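Local coordinates for YHR177W (Saccharomyces cerevisiae, PDB 4M8B), which probably acts as a transcription factor, its WOPR domain, the part present here, binding DNA, at residues 7-12 with 29-34; 21-26 with 52-57; 82-87 with 113-118. All blocks are in the same frame, centred on the assembly; numbering follows the deposited sequence. Where two conformers were deposited one is given.

Contacts 1 and 2 are neighbours and contact 3 stands apart, yet all three reach one antiparallel sheet. The centres of contacts 1 and 2 are about 6 Å apart, and their segments alternate along the chain. They meet directly where the backbone N of I34 lies 2.8 Å from O of V54, a probable hydrogen bond. Contact 3 follows later in the chain, on the opposite side of its centre, about 25 Å from either of the others between centres. Measured between nearest atoms, the bound DNA is about 4 Å from contact 3, 5 Å from contact 2 and 11 Å from contact 1.

Contact 1. Residues 7-12 with 29-34; sequences PTCYGY and GNLRCI
T8 meets R32 and L31 from within a classic beta bulge: T8 and C9 both lie opposite I52 of strand 51-56, each bonded to it through the backbone. The bulge sits at the start of the short edge strand 9-10, and the facing residues 29-34 belong to the loop that leaves helix 16-28.

One hydrogen bond joins the two segments. T8 OG1 donates to the carbonyl O of R32 at 2.7 Å, meeting it at a C=O...donor angle of 146° and 23° out of the carbonyl plane. The hydroxyl stands beside the backbone N of T8 and opposite its carbonyl carbon (chi1 -70°), which turns it to the loop. The same oxygen also takes a weak hydrogen bond from the backbone N of V54, so one buried hydroxyl ties the bulge to both the loop and the sheet.

The side chains otherwise meet through carbon. Threonine suits this place because its methyl can pack while its hydroxyl bonds: T8 CG2 lies 4.0 Å from L31 CB. Leucine fits on the loop side, since its branched end fills a buried site bordered by V26 of the helix and by F164. R32, in contrast, takes part in the bond through its backbone and has an exposed side chain. Beyond T8, one branch of L31 reaches the next residue of the strand, with CD2 4.3 Å from C9 CB.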
ATOM      1  N   PRO C   7       7.462   2.879  -9.177  1.00 32.17           N
ATOM      2  CA  PRO C   7       7.081   3.060  -7.797  1.00 26.33           C
ATOM      3  C   PRO C   7       7.694   4.215  -7.116  1.00 20.66           C
ATOM      4  O   PRO C   7       8.632   4.711  -7.556  1.00 23.78           O
ATOM      5  CB  PRO C   7       7.574   1.805  -7.171  1.00 34.74           C
ATOM      6  CG  PRO C   7       8.725   1.463  -7.934  1.00 34.67           C
ATOM      7  CD  PRO C   7       8.138   1.498  -9.224  1.00 25.68           C
ATOM      8  N   THR C   8       7.080   4.669  -6.061  1.00 21.63           N
ATOM      9  CA  THR C   8       7.506   5.834  -5.356  1.00 22.51           C
ATOM     10  C   THR C   8       8.650   5.550  -4.454  1.00 25.08           C
ATOM     11  O   THR C   8       9.419   6.353  -4.160  1.00 35.62           O
ATOM     12  CB  THR C   8       6.349   6.368  -4.565  1.00 22.05           C
ATOM     13  OG1 THR C   8       5.442   6.894  -5.481  1.00 25.08           O
ATOM     14  CG2 THR C   8       6.698   7.472  -3.719  1.00 28.61           C
ATOM     15  N   CYS C   9       8.682   4.380  -3.959  1.00 24.59           N
ATOM     16  CA  CYS C   9       9.852   3.837  -3.283  1.00 15.84           C
ATOM     17  C   CYS C   9       9.747   2.323  -3.179  1.00 23.47           C
ATOM     18  O   CYS C   9       8.744   1.732  -3.584  1.00 23.16           O
ATOM     19  CB  CYS C   9      10.020   4.465  -1.901  1.00 15.64           C
ATOM     20  SG  CYS C   9       8.581   4.324  -0.834  1.00 27.27           S
ATOM     21  N   TYR C  10      10.787   1.699  -2.638  1.00 21.45           N
ATOM     22  CA  TYR C  10      10.826   0.249  -2.521  1.00 19.23           C
ATOM     23  C   TYR C  10      10.948  -0.169  -1.064  1.00 26.87           C
ATOM     24  O   TYR C  10      11.726   0.416  -0.310  1.00 32.81           O
ATOM     25  CB  TYR C  10      12.002  -0.317  -3.321  1.00 15.07           C
ATOM     26  CG  TYR C  10      11.945   0.009  -4.790  1.00 21.59           C
ATOM     27  CD1 TYR C  10      12.331   1.256  -5.260  1.00 27.14           C
ATOM     28  CD2 TYR C  10      11.505  -0.930  -5.713  1.00 24.67           C
ATOM     29  CE1 TYR C  10      12.278   1.560  -6.607  1.00 18.84           C
ATOM     30  CE2 TYR C  10      11.450  -0.635  -7.061  1.00 20.22           C
ATOM     31  CZ  TYR C  10      11.837   0.612  -7.502  1.00 29.06           C
ATOM     32  OH  TYR C  10      11.782   0.915  -8.843  1.00 31.71           O
ATOM     33  N   GLY C  11      10.182  -1.183  -0.674  1.00 21.12           N
ATOM     34  CA  GLY C  11      10.270  -1.722   0.669  1.00 23.88           C
ATOM     35  C   GLY C  11       8.986  -2.351   1.171  1.00 35.70           C
ATOM     36  O   GLY C  11       8.139  -2.779   0.384  1.00 25.04           O
ATOM     37  N   TYR C  12       8.851  -2.406   2.494  1.00 26.33           N
ATOM     38  CA  TYR C  12       7.676  -2.981   3.136  1.00 24.50           C
ATOM     39  C   TYR C  12       7.211  -2.114   4.303  1.00 31.33           C
ATOM     40  O   TYR C  12       8.010  -1.739   5.161  1.00 24.65           O
ATOM     41  CB  TYR C  12       7.978  -4.393   3.633  1.00 27.11           C
ATOM     42  CG  TYR C  12       6.860  -4.991   4.450  1.00 35.61           C
ATOM     43  CD1 TYR C  12       5.727  -5.502   3.835  1.00 39.90           C
ATOM     44  CD2 TYR C  12       6.936  -5.045   5.835  1.00 33.29           C
ATOM     45  CE1 TYR C  12       4.696  -6.051   4.576  1.00 52.01           C
ATOM     46  CE2 TYR C  12       5.910  -5.591   6.587  1.00 37.01           C
ATOM     47  CZ  TYR C  12       4.792  -6.094   5.951  1.00 49.28           C
ATOM     48  OH  TYR C  12       3.762  -6.639   6.685  1.00 47.40           O
ATOM     49  N   GLY C  29      10.120  15.956  -1.553  1.00 38.00           N
ATOM     50  CA  GLY C  29      10.286  15.904  -2.994  1.00 31.95           C
ATOM     51  C   GLY C  29      11.283  14.867  -3.475  1.00 36.17           C
ATOM     52  O   GLY C  29      11.501  14.722  -4.678  1.00 33.91           O
ATOM     53  N   ASN C  30      11.895  14.149  -2.540  1.00 30.44           N
ATOM     54  CA  ASN C  30      12.853  13.103  -2.885  1.00 33.90           C
ATOM     55  C   ASN C  30      12.152  11.896  -3.485  1.00 32.72           C
ATOM     56  O   ASN C  30      12.640  11.285  -4.434  1.00 40.35           O
ATOM     57  CB  ASN C  30      13.637  12.668  -1.648  1.00 34.62           C
ATOM     58  CG  ASN C  30      14.408  13.807  -1.018  1.00 45.19           C
ATOM     59  OD1 ASN C  30      13.820  14.747  -0.475  1.00 40.58           O
ATOM     60  ND2 ASN C  30      15.733  13.724  -1.073  1.00 34.91           N
ATOM     61  N   LEU C  31      11.004  11.557  -2.911  1.00 39.39           N
ATOM     62  CA  LEU C  31      10.200  10.438  -3.378  1.00 29.55           C
ATOM     63  C   LEU C  31       9.068  10.971  -4.248  1.00 38.38           C
ATOM     64  O   LEU C  31       8.264  11.793  -3.803  1.00 34.77           O
ATOM     65  CB  LEU C  31       9.638   9.664  -2.187  1.00 24.51           C
ATOM     66  CG  LEU C  31      10.689   9.227  -1.167  1.00 25.36           C
ATOM     67  CD1 LEU C  31      10.055   8.438  -0.030  1.00 29.51           C
ATOM     68  CD2 LEU C  31      11.768   8.414  -1.859  1.00 27.49           C
ATOM     69  N   ARG C  32       9.007  10.508  -5.491  1.00 28.76           N
ATOM     70  CA  ARG C  32       8.058  11.066  -6.445  1.00 27.87           C
ATOM     71  C   ARG C  32       6.700  10.373  -6.417  1.00 31.29           C
ATOM     72  O   ARG C  32       6.614   9.145  -6.482  1.00 32.59           O
ATOM     73  CB  ARG C  32       8.657  11.068  -7.855  1.00 40.81           C
ATOM     74  CG  ARG C  32       9.840  12.023  -7.991  1.00 45.30           C
ATOM     75  CD  ARG C  32      10.340  12.119  -9.420  1.00 63.54           C
ATOM     76  NE  ARG C  32      10.846  10.841  -9.909  1.00 86.48           N
ATOM     77  CZ  ARG C  32      12.072  10.384  -9.676  1.00 76.71           C
ATOM     78  NH1 ARG C  32      12.925  11.099  -8.954  1.00 77.69           N
ATOM     79  NH2 ARG C  32      12.443   9.208 -10.165  1.00 56.90           N
ATOM     80  N   CYS C  33       5.637  11.162  -6.304  0.58 30.76           N
ATOM     81  CA  CYS C  33       4.286  10.616  -6.277  0.58 31.49           C
ATOM     82  C   CYS C  33       3.814  10.242  -7.680  0.58 33.44           C
ATOM     83  O   CYS C  33       4.435  10.619  -8.674  0.58 35.52           O
ATOM     84  CB  CYS C  33       3.318  11.612  -5.632  0.58 35.06           C
ATOM     85  SG  CYS C  33       3.356  13.274  -6.343  0.58 47.90           S
ATOM     86  N   ILE C  34       2.721   9.490  -7.751  1.00 35.89           N
ATOM     87  CA  ILE C  34       2.119   9.110  -9.026  1.00 31.33           C
ATOM     88  C   ILE C  34       1.228  10.265  -9.485  1.00 34.62           C
ATOM     89  O   ILE C  34       0.346  10.708  -8.748  1.00 39.55           O
ATOM     90  CB  ILE C  34       1.277   7.830  -8.893  1.00 31.34           C
ATOM     91  CG1 ILE C  34       2.185   6.617  -8.684  1.00 32.89           C
ATOM     92  CG2 ILE C  34       0.422   7.623 -10.132  1.00 27.41           C
ATOM     93  CD1 ILE C  34       2.947   6.203  -9.924  1.00 18.18           C
TER

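Contact 2. Residues 21-26 with 52-57; sequences LVFQGV and IFVFNE
Helix 16-28 packs on one face of strand 51-56, and V22, F23 and V26 gather around V54 at the centre of the join. The two methyls of V54 divide the work. CG2 meets V22, 3.8 Å from its CG1, the two side chains lying alongside one another and pointing opposite ways. CG1, opposite the backbone N of V54 (chi1 174°), serves the other two partners. It lies 4.2 Å from V26 CG2, where the side chains meet tip to tip, and it sits at the edge of the F23 ring, near the ring plane, 4.2 Å from CE1.

This is helix-on-sheet packing within the WOPR domain: the axes of helix 21-26 and strand 52-56 pass 10.0 Å apart at a signed crossing angle of -51°. V22 and V26 are one helical turn apart and therefore point to the same face, and valine suits both helix and strand positions because its compact branches fit at close range. The flat, longer F23 also touches F140 of strand 137-147 and F123 and L125 of strand 113-128.

F53 and F55 alternate with the inward residues and turn to the other face of the strand, where both rings meet W65. I52, two residues before V54 and on the same face of the strand, adds a looser touch to the helix through CG2, 4.5 Å from V22 CG1.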
ATOM      1  N   LEU C  21       8.047   8.054   7.268  1.00 23.11           N
ATOM      2  CA  LEU C  21       9.253   8.274   6.480  1.00 28.05           C
ATOM      3  C   LEU C  21       8.932   8.426   4.992  1.00 34.18           C
ATOM      4  O   LEU C  21       9.451   9.325   4.329  1.00 30.42           O
ATOM      5  CB  LEU C  21      10.255   7.141   6.716  1.00 32.08           C
ATOM      6  CG  LEU C  21      10.855   7.103   8.127  1.00 28.69           C
ATOM      7  CD1 LEU C  21      11.561   5.782   8.402  1.00 17.04           C
ATOM      8  CD2 LEU C  21      11.813   8.265   8.318  1.00 21.91           C
ATOM      9  N   VAL C  22       8.067   7.556   4.477  1.00 32.34           N
ATOM     10  CA  VAL C  22       7.667   7.613   3.072  1.00 26.59           C
ATOM     11  C   VAL C  22       6.963   8.928   2.747  1.00 25.92           C
ATOM     12  O   VAL C  22       7.326   9.619   1.797  1.00 31.53           O
ATOM     13  CB  VAL C  22       6.747   6.435   2.699  1.00 28.61           C
ATOM     14  CG1 VAL C  22       6.310   6.544   1.243  1.00 17.52           C
ATOM     15  CG2 VAL C  22       7.451   5.112   2.952  1.00 19.01           C
ATOM     16  N   PHE C  23       5.960   9.268   3.548  1.00 23.56           N
ATOM     17  CA  PHE C  23       5.226  10.516   3.384  1.00 23.66           C
ATOM     18  C   PHE C  23       6.147  11.732   3.457  1.00 35.55           C
ATOM     19  O   PHE C  23       6.072  12.621   2.611  1.00 30.36           O
ATOM     20  CB  PHE C  23       4.120  10.621   4.435  1.00 27.15           C
ATOM     21  CG  PHE C  23       2.895   9.802   4.119  1.00 27.96           C
ATOM     22  CD1 PHE C  23       2.392   9.746   2.831  1.00 27.97           C
ATOM     23  CD2 PHE C  23       2.246   9.089   5.111  1.00 30.07           C
ATOM     24  CE1 PHE C  23       1.260   8.996   2.541  1.00 27.96           C
ATOM     25  CE2 PHE C  23       1.117   8.337   4.827  1.00 25.09           C
ATOM     26  CZ  PHE C  23       0.625   8.291   3.542  1.00 24.75           C
ATOM     27  N   GLN C  24       7.015  11.767   4.466  1.00 39.06           N
ATOM     28  CA  GLN C  24       7.942  12.882   4.627  1.00 25.43           C
ATOM     29  C   GLN C  24       8.858  12.984   3.413  1.00 32.59           C
ATOM     30  O   GLN C  24       9.138  14.078   2.923  1.00 33.71           O
ATOM     31  CB  GLN C  24       8.769  12.734   5.907  1.00 39.41           C
ATOM     32  CG  GLN C  24       9.613  13.956   6.249  1.00 34.71           C
ATOM     33  CD  GLN C  24       8.773  15.193   6.522  1.00 39.10           C
ATOM     34  OE1 GLN C  24       7.858  15.165   7.345  1.00 32.71           O
ATOM     35  NE2 GLN C  24       9.077  16.285   5.824  1.00 26.21           N
ATOM     36  N   GLY C  25       9.303  11.833   2.920  1.00 27.17           N
ATOM     37  CA  GLY C  25      10.132  11.784   1.731  1.00 28.17           C
ATOM     38  C   GLY C  25       9.415  12.335   0.515  1.00 38.99           C
ATOM     39  O   GLY C  25      10.039  12.896  -0.387  1.00 41.00           O
ATOM     40  N   VAL C  26       8.095  12.173   0.491  1.00 28.73           N
ATOM     41  CA  VAL C  26       7.280  12.700  -0.597  1.00 38.61           C
ATOM     42  C   VAL C  26       7.070  14.206  -0.443  1.00 32.30           C
ATOM     43  O   VAL C  26       7.130  14.950  -1.421  1.00 34.79           O
ATOM     44  CB  VAL C  26       5.913  11.988  -0.680  1.00 29.65           C
ATOM     45  CG1 VAL C  26       5.000  12.710  -1.642  1.00 15.39           C
ATOM     46  CG2 VAL C  26       6.092  10.538  -1.103  1.00 23.76           C
ATOM     47  N   ILE C  52       5.953   0.421  -3.731  1.00 16.26           N
ATOM     48  CA  ILE C  52       5.123   1.312  -2.935  1.00 17.87           C
ATOM     49  C   ILE C  52       4.734   2.518  -3.774  1.00 21.34           C
ATOM     50  O   ILE C  52       5.570   3.089  -4.475  1.00 26.93           O
ATOM     51  CB  ILE C  52       5.857   1.786  -1.674  1.00 18.80           C
ATOM     52  CG1 ILE C  52       6.149   0.597  -0.757  1.00 27.61           C
ATOM     53  CG2 ILE C  52       5.038   2.831  -0.941  1.00 13.15           C
ATOM     54  CD1 ILE C  52       6.964   0.953   0.469  1.00 23.37           C
ATOM     55  N   PHE C  53       3.464   2.900  -3.711  1.00 19.77           N
ATOM     56  CA  PHE C  53       2.986   4.050  -4.467  1.00 15.40           C
ATOM     57  C   PHE C  53       2.319   5.055  -3.551  1.00 17.26           C
ATOM     58  O   PHE C  53       1.579   4.686  -2.641  1.00 26.01           O
ATOM     59  CB  PHE C  53       1.984   3.618  -5.540  1.00 15.46           C
ATOM     60  CG  PHE C  53       2.548   2.664  -6.550  1.00 12.46           C
ATOM     61  CD1 PHE C  53       2.497   1.297  -6.335  1.00 11.55           C
ATOM     62  CD2 PHE C  53       3.119   3.133  -7.721  1.00 14.49           C
ATOM     63  CE1 PHE C  53       3.012   0.411  -7.270  1.00 24.47           C
ATOM     64  CE2 PHE C  53       3.637   2.251  -8.660  1.00 24.19           C
ATOM     65  CZ  PHE C  53       3.583   0.888  -8.433  1.00 20.27           C
ATOM     66  N   VAL C  54       2.581   6.330  -3.805  1.00 25.21           N
ATOM     67  CA  VAL C  54       1.899   7.407  -3.107  1.00 22.78           C
ATOM     68  C   VAL C  54       1.399   8.404  -4.135  1.00 22.28           C
ATOM     69  O   VAL C  54       2.122   8.760  -5.067  1.00 28.69           O
ATOM     70  CB  VAL C  54       2.830   8.124  -2.113  1.00 15.58           C
ATOM     71  CG1 VAL C  54       2.126   9.330  -1.504  1.00 12.94           C
ATOM     72  CG2 VAL C  54       3.282   7.162  -1.028  1.00 16.67           C
ATOM     73  N   PHE C  55       0.156   8.841  -3.978  1.00 22.34           N
ATOM     74  CA  PHE C  55      -0.388   9.872  -4.853  1.00 38.12           C
ATOM     75  C   PHE C  55      -1.290  10.847  -4.111  1.00 31.53           C
ATOM     76  O   PHE C  55      -2.004  10.471  -3.182  1.00 34.57           O
ATOM     77  CB  PHE C  55      -1.117   9.266  -6.065  1.00 18.41           C
ATOM     78  CG  PHE C  55      -2.252   8.341  -5.708  1.00 23.95           C
ATOM     79  CD1 PHE C  55      -2.023   6.989  -5.497  1.00 28.34           C
ATOM     80  CD2 PHE C  55      -3.551   8.815  -5.608  1.00 30.65           C
ATOM     81  CE1 PHE C  55      -3.064   6.130  -5.180  1.00 22.28           C
ATOM     82  CE2 PHE C  55      -4.599   7.961  -5.292  1.00 29.39           C
ATOM     83  CZ  PHE C  55      -4.354   6.616  -5.078  1.00 27.87           C
ATOM     84  N   ASN C  56      -1.230  12.107  -4.524  1.00 38.69           N
ATOM     85  CA  ASN C  56      -2.129  13.131  -4.019  1.00 32.76           C
ATOM     86  C   ASN C  56      -3.459  13.019  -4.756  1.00 33.29           C
ATOM     87  O   ASN C  56      -3.495  13.062  -5.986  1.00 29.32           O
ATOM     88  CB  ASN C  56      -1.516  14.513  -4.243  1.00 38.85           C
ATOM     89  CG  ASN C  56      -2.252  15.607  -3.504  1.00 43.41           C
ATOM     90  OD1 ASN C  56      -3.479  15.596  -3.405  1.00 60.22           O
ATOM     91  ND2 ASN C  56      -1.500  16.566  -2.976  1.00 50.37           N
ATOM     92  N   GLU C  57      -4.547  12.864  -4.008  1.00 32.03           N
ATOM     93  CA  GLU C  57      -5.869  12.696  -4.606  1.00 38.48           C
ATOM     94  C   GLU C  57      -6.275  13.898  -5.456  1.00 41.74           C
ATOM     95  O   GLU C  57      -6.734  13.742  -6.588  1.00 41.44           O
ATOM     96  CB  GLU C  57      -6.918  12.427  -3.522  1.00 38.89           C
ATOM     97  CG  GLU C  57      -8.354  12.475  -4.011  1.00 34.80           C
ATOM     98  CD  GLU C  57      -9.341  11.974  -2.971  1.00 61.69           C
ATOM     99  OE1 GLU C  57     -10.490  12.466  -2.953  1.00 79.54           O
ATOM    100  OE2 GLU C  57      -8.971  11.083  -2.177  1.00 55.78           O
TER

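Contact 3. Residues 82-87 with 113-118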
ATOM      1  N   VAL C  82      -6.169  -4.393   4.003  1.00 24.11           N
ATOM      2  CA  VAL C  82      -5.416  -5.455   3.346  1.00 24.64           C
ATOM      3  C   VAL C  82      -6.287  -6.231   2.360  1.00 27.90           C
ATOM      4  O   VAL C  82      -7.462  -6.487   2.622  1.00 30.31           O
ATOM      5  CB  VAL C  82      -4.803  -6.430   4.371  1.00 22.07           C
ATOM      6  CG1 VAL C  82      -4.109  -7.581   3.662  1.00 25.62           C
ATOM      7  CG2 VAL C  82      -3.827  -5.699   5.266  1.00 29.84           C
ATOM      8  N   TYR C  83      -5.703  -6.601   1.225  1.00 21.42           N
ATOM      9  CA  TYR C  83      -6.423  -7.352   0.206  1.00 21.04           C
ATOM     10  C   TYR C  83      -5.573  -8.519  -0.292  1.00 29.91           C
ATOM     11  O   TYR C  83      -4.344  -8.448  -0.283  1.00 28.08           O
ATOM     12  CB  TYR C  83      -6.783  -6.443  -0.967  1.00 21.69           C
ATOM     13  CG  TYR C  83      -7.492  -5.161  -0.589  1.00 18.33           C
ATOM     14  CD1 TYR C  83      -6.787  -4.072  -0.101  1.00 18.52           C
ATOM     15  CD2 TYR C  83      -8.863  -5.029  -0.749  1.00 12.13           C
ATOM     16  CE1 TYR C  83      -7.430  -2.893   0.230  1.00 20.20           C
ATOM     17  CE2 TYR C  83      -9.513  -3.853  -0.420  1.00 11.98           C
ATOM     18  CZ  TYR C  83      -8.791  -2.790   0.069  1.00 18.22           C
ATOM     19  OH  TYR C  83      -9.434  -1.619   0.399  1.00 24.62           O
ATOM     20  N   ARG C  84      -6.228  -9.586  -0.737  1.00 31.31           N
ATOM     21  CA  ARG C  84      -5.522 -10.767  -1.220  1.00 26.49           C
ATOM     22  C   ARG C  84      -5.872 -11.073  -2.671  1.00 29.93           C
ATOM     23  O   ARG C  84      -7.042 -11.060  -3.047  1.00 36.32           O
ATOM     24  CB  ARG C  84      -5.838 -11.970  -0.331  1.00 33.62           C
ATOM     25  CG  ARG C  84      -5.522 -11.731   1.134  1.00 40.79           C
ATOM     26  CD  ARG C  84      -4.885 -12.948   1.764  1.00 42.04           C
ATOM     27  NE  ARG C  84      -5.866 -13.985   2.053  1.00 57.14           N
ATOM     28  CZ  ARG C  84      -5.582 -15.280   2.127  1.00 57.90           C
ATOM     29  NH1 ARG C  84      -4.342 -15.702   1.920  1.00 55.16           N
ATOM     30  NH2 ARG C  84      -6.540 -16.151   2.400  1.00 58.82           N
ATOM     31  N   GLU C  85      -4.856 -11.339  -3.486  1.00 30.05           N
ATOM     32  CA  GLU C  85      -5.087 -11.686  -4.883  1.00 35.56           C
ATOM     33  C   GLU C  85      -5.525 -13.141  -5.010  1.00 45.59           C
ATOM     34  O   GLU C  85      -4.991 -14.020  -4.328  1.00 50.93           O
ATOM     35  CB  GLU C  85      -3.833 -11.456  -5.728  1.00 37.86           C
ATOM     36  CG  GLU C  85      -4.086 -11.606  -7.223  1.00 48.36           C
ATOM     37  CD  GLU C  85      -2.844 -11.989  -8.004  1.00 47.75           C
ATOM     38  OE1 GLU C  85      -1.799 -12.253  -7.374  1.00 53.45           O
ATOM     39  OE2 GLU C  85      -2.916 -12.032  -9.250  1.00 60.31           O
ATOM     40  N   TYR C  86      -6.496 -13.391  -5.884  1.00 54.96           N
ATOM     41  CA  TYR C  86      -6.988 -14.745  -6.118  1.00 54.04           C
ATOM     42  C   TYR C  86      -7.211 -15.029  -7.603  1.00 61.91           C
ATOM     43  O   TYR C  86      -7.609 -14.146  -8.363  1.00 58.08           O
ATOM     44  CB  TYR C  86      -8.280 -14.995  -5.332  1.00 45.64           C
ATOM     45  CG  TYR C  86      -9.464 -14.176  -5.797  1.00 50.39           C
ATOM     46  CD1 TYR C  86     -10.260 -14.604  -6.849  1.00 53.88           C
ATOM     47  CD2 TYR C  86      -9.796 -12.983  -5.175  1.00 56.67           C
ATOM     48  CE1 TYR C  86     -11.344 -13.861  -7.275  1.00 59.87           C
ATOM     49  CE2 TYR C  86     -10.881 -12.235  -5.594  1.00 53.20           C
ATOM     50  CZ  TYR C  86     -11.650 -12.678  -6.643  1.00 54.40           C
ATOM     51  OH  TYR C  86     -12.731 -11.937  -7.064  1.00 54.15           O
ATOM     52  N   ASN C  87      -6.951 -16.272  -8.004  1.00 83.06           N
ATOM     53  CA  ASN C  87      -7.219 -16.725  -9.365  1.00 75.70           C
ATOM     54  C   ASN C  87      -8.044 -18.007  -9.364  1.00 82.73           C
ATOM     55  O   ASN C  87      -8.399 -18.524  -8.304  1.00 74.98           O
ATOM     56  CB  ASN C  87      -5.913 -16.950 -10.133  1.00 62.60           C
ATOM     57  CG  ASN C  87      -5.173 -15.661 -10.416  1.00 70.01           C
ATOM     58  OD1 ASN C  87      -5.770 -14.586 -10.457  1.00 85.52           O
ATOM     59  ND2 ASN C  87      -3.863 -15.762 -10.620  1.00 70.95           N
ATOM     60  N   TYR C 113     -11.600 -21.138  -6.647  1.00111.75           N
ATOM     61  CA  TYR C 113     -10.515 -20.163  -6.730  1.00 94.20           C
ATOM     62  C   TYR C 113      -9.408 -20.441  -5.710  1.00 93.62           C
ATOM     63  O   TYR C 113      -9.543 -21.316  -4.854  1.00 99.57           O
ATOM     64  CB  TYR C 113     -11.058 -18.745  -6.537  1.00 84.22           C
ATOM     65  CG  TYR C 113     -12.069 -18.323  -7.578  1.00 85.73           C
ATOM     66  CD1 TYR C 113     -11.668 -17.958  -8.854  1.00 84.22           C
ATOM     67  CD2 TYR C 113     -13.426 -18.279  -7.282  1.00 91.16           C
ATOM     68  CE1 TYR C 113     -12.586 -17.568  -9.808  1.00 92.73           C
ATOM     69  CE2 TYR C 113     -14.353 -17.890  -8.232  1.00 84.77           C
ATOM     70  CZ  TYR C 113     -13.927 -17.535  -9.493  1.00 88.99           C
ATOM     71  OH  TYR C 113     -14.842 -17.146 -10.445  1.00 85.24           O
ATOM     72  N   PHE C 114      -8.311 -19.695  -5.808  1.00 78.41           N
ATOM     73  CA  PHE C 114      -7.202 -19.848  -4.870  1.00 72.81           C
ATOM     74  C   PHE C 114      -6.455 -18.537  -4.658  1.00 74.69           C
ATOM     75  O   PHE C 114      -6.435 -17.671  -5.532  1.00 66.95           O
ATOM     76  CB  PHE C 114      -6.229 -20.931  -5.349  1.00 72.41           C
ATOM     77  CG  PHE C 114      -5.386 -20.518  -6.525  1.00 67.75           C
ATOM     78  CD1 PHE C 114      -5.940 -20.400  -7.788  1.00 72.75           C
ATOM     79  CD2 PHE C 114      -4.033 -20.259  -6.368  1.00 56.86           C
ATOM     80  CE1 PHE C 114      -5.164 -20.025  -8.872  1.00 69.87           C
ATOM     81  CE2 PHE C 114      -3.252 -19.885  -7.449  1.00 61.42           C
ATOM     82  CZ  PHE C 114      -3.819 -19.766  -8.703  1.00 61.06           C
ATOM     83  N   TYR C 115      -5.839 -18.395  -3.488  1.00 79.99           N
ATOM     84  CA  TYR C 115      -5.044 -17.214  -3.185  1.00 49.63           C
ATOM     85  C   TYR C 115      -3.607 -17.390  -3.668  1.00 54.27           C
ATOM     86  O   TYR C 115      -2.972 -18.411  -3.406  1.00 67.33           O
ATOM     87  CB  TYR C 115      -5.095 -16.902  -1.687  1.00 48.67           C
ATOM     88  CG  TYR C 115      -6.470 -16.478  -1.215  1.00 56.88           C
ATOM     89  CD1 TYR C 115      -7.027 -15.281  -1.638  1.00 60.87           C
ATOM     90  CD2 TYR C 115      -7.210 -17.274  -0.355  1.00 47.95           C
ATOM     91  CE1 TYR C 115      -8.283 -14.887  -1.218  1.00 54.39           C
ATOM     92  CE2 TYR C 115      -8.470 -16.884   0.074  1.00 53.57           C
ATOM     93  CZ  TYR C 115      -8.999 -15.690  -0.362  1.00 49.26           C
ATOM     94  OH  TYR C 115     -10.248 -15.292   0.054  1.00 61.79           O
ATOM     95  N   THR C 116      -3.105 -16.388  -4.382  1.00 44.57           N
ATOM     96  CA  THR C 116      -1.797 -16.473  -5.025  1.00 43.44           C
ATOM     97  C   THR C 116      -0.642 -16.237  -4.054  1.00 50.74           C
ATOM     98  O   THR C 116       0.449 -16.776  -4.234  1.00 50.50           O
ATOM     99  CB  THR C 116      -1.686 -15.475  -6.190  1.00 37.13           C
ATOM    100  OG1 THR C 116      -1.732 -14.137  -5.679  1.00 55.69           O
ATOM    101  CG2 THR C 116      -2.834 -15.678  -7.170  1.00 53.09           C
ATOM    102  N   GLY C 117      -0.885 -15.430  -3.029  1.00 49.47           N
ATOM    103  CA  GLY C 117       0.152 -15.091  -2.075  1.00 40.34           C
ATOM    104  C   GLY C 117       0.515 -13.622  -2.156  1.00 44.76           C
ATOM    105  O   GLY C 117       1.076 -13.057  -1.217  1.00 50.42           O
ATOM    106  N   LEU C 118       0.198 -13.002  -3.289  1.00 41.79           N
ATOM    107  CA  LEU C 118       0.406 -11.570  -3.454  1.00 37.82           C
ATOM    108  C   LEU C 118      -0.566 -10.811  -2.555  1.00 38.21           C
ATOM    109  O   LEU C 118      -1.718 -11.214  -2.391  1.00 34.50           O
ATOM    110  CB  LEU C 118       0.205 -11.157  -4.911  1.00 31.02           C
ATOM    111  CG  LEU C 118       0.420  -9.671  -5.210  1.00 41.20           C
ATOM    112  CD1 LEU C 118       1.888  -9.304  -5.064  1.00 21.98           C
ATOM    113  CD2 LEU C 118      -0.099  -9.301  -6.595  1.00 20.36           C
TER
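E85 and T116 meet through both side chain and backbone. T116 OG1 donates to E85 OE1, approaching from above the carboxylate plane, and T116 N donates to E85 O at 3.0 Å. With its CG opposite the backbone N (chi1 -171°) and the rest of the chain extended, E85 carries its carboxylate across to the threonine.

One residue back on each strand, the R84 guanidinium lies over the face of the Y115 ring, with planes 27° apart and CZ 3.7 Å from the ring centroid: a stacked cation-pi pair. A planar cation and a wide electron-rich ring suit each other here. R84 NH1 has a second, weak partner in a long ion pair with E148.

Y86 turns its edge to the face of Y113, a T-shaped pair with centroids 5.6 Å apart, although Y113 is poorly ordered. In the backbone, Y86 and Y115 form an antiparallel non-hydrogen-bonded pair. Beside it, N87 and F114 form a hydrogen-bonded one, N87 N to F114 O at 2.9 Å and F114 N to N87 O at 2.8 Å. The F114 ring folds back so that its CE1 lies 3.4 Å from N87 CB.

T116 is positioned by the turn that follows it. Its OG1 also accepts from L118 N, 3.3 Å away, making an ST turn, so the one hydroxyl both gives and receives. Beyond G117, which has positive phi, L118 O takes a weak bond from E85 N. F69 and W71 pack on E85, and Y83, the residue before R84, packs its side chain on a sugar of the bound DNA. Strands 80-88 and 113-128 pair antiparallel in the sheet of the WOPR DNA-binding domain, the second strand turning a corner at G117.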